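Local structure of VESB protease (Vibrio cholerae, 4LK4) at residues A[265-271]-A[309-315]; A[289-293]-A[315-319]. The protein is a secreted protease of the trypsin-like S1 family that probably cleaves peptide bonds as a serine endopeptidase. The protein carries 1 engineered substitution. All coordinates share one frame; numbering follows the deposited sequence.

Contact 1 of 2, residues A[265-271]-A[309-315]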
loop_
_atom_site.group_PDB
_atom_site.type_symbol
_atom_site.label_atom_id
_atom_site.label_comp_id
_atom_site.label_asym_id
_atom_site.label_seq_id
_atom_site.Cartn_x
_atom_site.Cartn_y
_atom_site.Cartn_z
ATOM N N SER A 265 -9.850 18.328 17.518
ATOM C CA SER A 265 -10.928 17.444 17.128
ATOM C C SER A 265 -10.759 17.044 15.656
ATOM O O SER A 265 -10.159 17.773 14.865
ATOM C CB SER A 265 -12.263 18.177 17.354
ATOM O OG SER A 265 -13.365 17.403 16.916
ATOM N N GLN A 266 -11.304 15.892 15.287
ATOM C CA GLN A 266 -11.182 15.408 13.905
ATOM C C GLN A 266 -12.198 14.318 13.610
ATOM O O GLN A 266 -12.270 13.349 14.304
ATOM C CB GLN A 266 -9.770 14.874 13.660
ATOM C CG GLN A 266 -9.541 14.338 12.261
ATOM C CD GLN A 266 -9.650 15.431 11.224
ATOM O OE1 GLN A 266 -9.045 16.490 11.369
ATOM N NE2 GLN A 266 -10.441 15.197 10.188
ATOM N N SER A 267 -12.982 14.495 12.568
ATOM C CA SER A 267 -13.930 13.487 12.134
ATOM C C SER A 267 -13.284 12.378 11.236
ATOM O O SER A 267 -12.324 12.637 10.505
ATOM C CB SER A 267 -15.060 14.196 11.384
ATOM O OG SER A 267 -16.057 13.276 10.989
ATOM N N PHE A 268 -13.816 11.158 11.319
ATOM C CA PHE A 268 -13.375 10.020 10.499
ATOM C C PHE A 268 -14.597 9.321 9.913
ATOM O O PHE A 268 -15.535 9.031 10.642
ATOM C CB PHE A 268 -12.628 8.997 11.344
ATOM C CG PHE A 268 -11.272 9.428 11.770
ATOM C CD1 PHE A 268 -11.112 10.262 12.826
ATOM C CD2 PHE A 268 -10.152 8.970 11.118
ATOM C CE1 PHE A 268 -9.858 10.647 13.245
ATOM C CE2 PHE A 268 -8.892 9.354 11.526
ATOM C CZ PHE A 268 -8.750 10.183 12.610
ATOM N N THR A 269 -14.588 9.023 8.618
ATOM C CA THR A 269 -15.758 8.410 7.995
ATOM C C THR A 269 -15.491 6.995 7.516
ATOM O O THR A 269 -14.423 6.694 6.970
ATOM C CB THR A 269 -16.301 9.282 6.866
ATOM O OG1 THR A 269 -16.642 10.557 7.417
ATOM C CG2 THR A 269 -17.542 8.670 6.235
ATOM N N TYR A 270 -16.489 6.144 7.756
ATOM C CA TYR A 270 -16.467 4.696 7.516
ATOM C C TYR A 270 -17.654 4.377 6.610
ATOM O O TYR A 270 -18.790 4.758 6.914
ATOM C CB TYR A 270 -16.557 3.942 8.856
ATOM C CG TYR A 270 -15.413 4.336 9.759
ATOM C CD1 TYR A 270 -15.514 5.445 10.600
ATOM C CD2 TYR A 270 -14.203 3.659 9.708
ATOM C CE1 TYR A 270 -14.444 5.855 11.381
ATOM C CE2 TYR A 270 -13.134 4.053 10.492
ATOM C CZ TYR A 270 -13.255 5.161 11.318
ATOM O OH TYR A 270 -12.180 5.575 12.076
ATOM N N THR A 271 -17.387 3.705 5.496
ATOM C CA THR A 271 -18.387 3.461 4.465
ATOM C C THR A 271 -18.362 2.008 3.991
ATOM O O THR A 271 -17.297 1.475 3.650
ATOM C CB THR A 271 -18.102 4.348 3.256
ATOM O OG1 THR A 271 -17.890 5.688 3.701
ATOM C CG2 THR A 271 -19.253 4.309 2.276
ATOM N N GLU A 309 -23.770 3.153 2.649
ATOM C CA GLU A 309 -24.017 3.940 3.846
ATOM C C GLU A 309 -22.726 4.232 4.636
ATOM O O GLU A 309 -21.824 3.408 4.733
ATOM C CB GLU A 309 -25.077 3.279 4.735
ATOM C CG GLU A 309 -26.517 3.659 4.407
ATOM C CD GLU A 309 -27.480 3.396 5.571
ATOM O OE1 GLU A 309 -28.315 4.279 5.881
ATOM O OE2 GLU A 309 -27.399 2.312 6.192
ATOM N N SER A 310 -22.680 5.443 5.190
ATOM C CA SER A 310 -21.541 5.968 5.927
ATOM C C SER A 310 -21.947 6.277 7.351
ATOM O O SER A 310 -23.090 6.618 7.622
ATOM C CB SER A 310 -21.089 7.289 5.307
ATOM O OG SER A 310 -20.367 7.077 4.121
ATOM N N CYS A 311 -20.987 6.177 8.253
ATOM C CA CYS A 311 -21.134 6.721 9.583
ATOM C C CYS A 311 -19.812 7.331 9.935
ATOM O O CYS A 311 -18.778 6.932 9.413
ATOM C CB CYS A 311 -21.529 5.656 10.614
ATOM S SG CYS A 311 -20.392 4.261 10.776
ATOM N N SER A 312 -19.854 8.310 10.817
ATOM C CA SER A 312 -18.681 9.065 11.158
ATOM C C SER A 312 -18.506 9.072 12.647
ATOM O O SER A 312 -19.465 8.914 13.408
ATOM C CB SER A 312 -18.801 10.495 10.638
ATOM O OG SER A 312 -19.029 10.495 9.236
ATOM N N VAL A 313 -17.267 9.269 13.046
ATOM C CA VAL A 313 -16.889 9.347 14.423
ATOM C C VAL A 313 -16.038 10.587 14.549
ATOM O O VAL A 313 -15.231 10.878 13.664
ATOM C CB VAL A 313 -16.059 8.111 14.773
ATOM C CG1 VAL A 313 -15.281 8.328 16.055
ATOM C CG2 VAL A 313 -16.962 6.894 14.894
ATOM N N GLU A 314 -16.206 11.319 15.639
ATOM C CA GLU A 314 -15.468 12.571 15.838
ATOM C C GLU A 314 -14.666 12.464 17.131
ATOM O O GLU A 314 -15.230 12.348 18.215
ATOM C CB GLU A 314 -16.426 13.750 15.850
ATOM C CG GLU A 314 -15.802 15.100 15.517
ATOM C CD GLU A 314 -16.687 16.296 15.930
ATOM O OE1 GLU A 314 -17.761 16.128 16.594
ATOM O OE2 GLU A 314 -16.292 17.429 15.598
ATOM N N VAL A 315 -13.343 12.452 17.004
ATOM C CA VAL A 315 -12.478 12.191 18.141
ATOM C C VAL A 315 -11.668 13.397 18.485
ATOM O O VAL A 315 -11.490 14.281 17.667
ATOM C CB VAL A 315 -11.523 11.009 17.898
ATOM C CG1 VAL A 315 -12.319 9.797 17.454
ATOM C CG2 VAL A 315 -10.438 11.345 16.892
#
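Tyr270 and Cys311 exchange two backbone hydrogen bonds, Tyr270 N to Cys311 O and Cys311 N to Tyr270 O, each 2.9 Å long. Phe268 with Val313 and Gln266 with Val315 repeat the doubly bonded pattern of an antiparallel pair. On the opposite face, two of the three non-hydrogen-bonded pairs are joined by hydroxyl-hydroxyl hydrogen bonds: Thr271 OG1 lies 2.9 Å from Ser310 OG, and Thr269 OG1 3.0 Å from Ser312 OG. Both threonines hold OG1 anti to the carbonyl carbon (chi1 -49° and -59°), which brings it to the serine OG across the pair. Farther along, Ser265 OG makes a weak hydrogen bond to Glu314 OE2 of 3.2 Å.

The face with Phe268, Tyr270, Cys311, Val313 and Val315 is mostly apolar. Val315 CG2 stands 3.8 Å from Phe268 CE1, the two side chains crossing at about a right angle, while Tyr270 CB packs against Cys311 SG at 4.3 Å. Tyr270 OH is hydrogen-bonded to Ser344, and Cys311 is tied to Cys299 by a disulfide.

Both strands belong to the Ig-like domain. Strand 248-258 flanks 262-272 and strand 292-297 flanks 310-319, while Phe329, edge-to-face with the Phe268 ring, and Leu331 of strand 324-335 pack on this face.

Contact 2 of 2, residues A[289-293]-A[315-319]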
loop_
_atom_site.group_PDB
_atom_site.type_symbol
_atom_site.label_atom_id
_atom_site.label_comp_id
_atom_site.label_asym_id
_atom_site.label_seq_id
_atom_site.Cartn_x
_atom_site.Cartn_y
_atom_site.Cartn_z
ATOM N N PRO A 289 -5.774 6.293 26.303
ATOM C CA PRO A 289 -5.710 7.070 27.560
ATOM C C PRO A 289 -6.766 8.174 27.709
ATOM O O PRO A 289 -7.666 8.328 26.859
ATOM C CB PRO A 289 -4.297 7.688 27.556
ATOM C CG PRO A 289 -3.612 7.221 26.327
ATOM C CD PRO A 289 -4.577 6.472 25.459
ATOM N N ALA A 290 -6.620 8.927 28.797
ATOM C CA ALA A 290 -7.502 10.038 29.141
ATOM C C ALA A 290 -7.369 11.227 28.199
ATOM O O ALA A 290 -8.329 11.954 27.999
ATOM C CB ALA A 290 -7.231 10.482 30.561
ATOM N N ASP A 291 -6.180 11.429 27.638
ATOM C CA ASP A 291 -5.983 12.418 26.576
ATOM C C ASP A 291 -6.989 12.256 25.437
ATOM O O ASP A 291 -7.423 13.230 24.826
ATOM C CB ASP A 291 -4.600 12.252 25.942
ATOM C CG ASP A 291 -3.466 12.522 26.899
ATOM O OD1 ASP A 291 -3.626 13.360 27.801
ATOM O OD2 ASP A 291 -2.399 11.898 26.723
ATOM N N PHE A 292 -7.309 11.009 25.113
ATOM C CA PHE A 292 -8.147 10.716 23.967
ATOM C C PHE A 292 -9.592 10.669 24.413
ATOM O O PHE A 292 -9.878 10.276 25.520
ATOM C CB PHE A 292 -7.716 9.393 23.351
ATOM C CG PHE A 292 -8.544 8.970 22.189
ATOM C CD1 PHE A 292 -9.706 8.242 22.383
ATOM C CD2 PHE A 292 -8.156 9.286 20.896
ATOM C CE1 PHE A 292 -10.480 7.846 21.309
ATOM C CE2 PHE A 292 -8.919 8.888 19.814
ATOM C CZ PHE A 292 -10.084 8.168 20.023
ATOM N N SER A 293 -10.491 11.109 23.550
ATOM C CA SER A 293 -11.908 11.124 23.857
ATOM C C SER A 293 -12.709 11.070 22.555
ATOM O O SER A 293 -12.210 11.448 21.500
ATOM C CB SER A 293 -12.270 12.358 24.708
ATOM O OG SER A 293 -11.715 13.579 24.205
ATOM N N VAL A 315 -13.343 12.452 17.004
ATOM C CA VAL A 315 -12.478 12.191 18.141
ATOM C C VAL A 315 -11.668 13.397 18.485
ATOM O O VAL A 315 -11.490 14.281 17.667
ATOM C CB VAL A 315 -11.523 11.009 17.898
ATOM C CG1 VAL A 315 -12.319 9.797 17.454
ATOM C CG2 VAL A 315 -10.438 11.345 16.892
ATOM N N ALA A 316 -11.170 13.408 19.710
ATOM C CA ALA A 316 -10.395 14.522 20.193
ATOM C C ALA A 316 -9.194 14.100 21.021
ATOM O O ALA A 316 -9.143 13.003 21.566
ATOM C CB ALA A 316 -11.281 15.473 20.990
ATOM N N VAL A 317 -8.226 15.004 21.090
ATOM C CA VAL A 317 -7.043 14.841 21.907
ATOM C C VAL A 317 -6.817 16.142 22.643
ATOM O O VAL A 317 -6.708 17.199 22.025
ATOM C CB VAL A 317 -5.794 14.523 21.062
ATOM C CG1 VAL A 317 -4.539 14.574 21.928
ATOM C CG2 VAL A 317 -5.936 13.163 20.408
ATOM N N ASP A 318 -6.749 16.048 23.964
ATOM C CA ASP A 318 -6.454 17.181 24.826
ATOM C C ASP A 318 -4.951 17.138 25.039
ATOM O O ASP A 318 -4.454 16.452 25.931
ATOM C CB ASP A 318 -7.225 17.058 26.152
ATOM C CG ASP A 318 -7.136 18.312 27.018
ATOM O OD1 ASP A 318 -6.841 19.404 26.479
ATOM O OD2 ASP A 318 -7.390 18.211 28.241
ATOM N N ALA A 319 -4.227 17.829 24.168
ATOM C CA ALA A 319 -2.777 17.877 24.248
ATOM C C ALA A 319 -2.375 18.956 25.231
ATOM O O ALA A 319 -2.485 20.153 24.936
ATOM C CB ALA A 319 -2.178 18.164 22.887
#
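The Phe292 ring reaches back along the neighbouring strand to Val315, joining two antiparallel strands at the edge of the Ig-like domain's sheet. CG is anti to the backbone N (chi1 178°), which carries the ring past its own cross-strand partner, Val317, to the valine two residues earlier. The two side chains cross obliquely: CZ of Phe292 lies 3.8 Å from CG1 of Val315, and CE2 is 3.9 Å from CB of the same valine. Val317 meets the ring more loosely, its CG2 4.5 Å from Phe292 CD2. Phe292 and Val317 form a non-hydrogen-bonded pair, with side chains on the buried face, where Ile346 of strand 338-349 touches both valines.

Ser293 and Ala316 point to the other face, where Ser293 OG sits 3.8 Å from Ala316 CB. Their backbones form a hydrogen-bonded pair, the Ser293 N to Ala316 O bond being the longer of the two.

Asp291 lies in the turn leading into strand 292-297, and Phe292 N is hydrogen-bonded there to Pro289 O. The side chain of Asp291 touches Tyr325 of strand 324-335, and its carboxylate makes a weak, long ion pair with Arg323. At this end the pairing closes with one further backbone bond, 3.0 Å from Asp318 N to Asp291 O and nearly straight at the hydrogen (166°).

In the fold
Contacts 1 and 2 lie in the same sheet of the Ig-like domain, their centres about 16 Å apart, and strand 310-319 serves both. Its first half pairs with strand 262-272 in contact 1, and its last part with the start of strand 292-297 in contact 2. In sequence the segments alternate, 265-271, 289-293, 309-315 and 315-319, so strand 310-319 enters between two strands that come earlier in the chain, 292-297 being outermost. Val315 is the residue the contacts share, packed from both neighbouring strands. Both contacts lie well away from the centre of the chain, within the Ig-like domain.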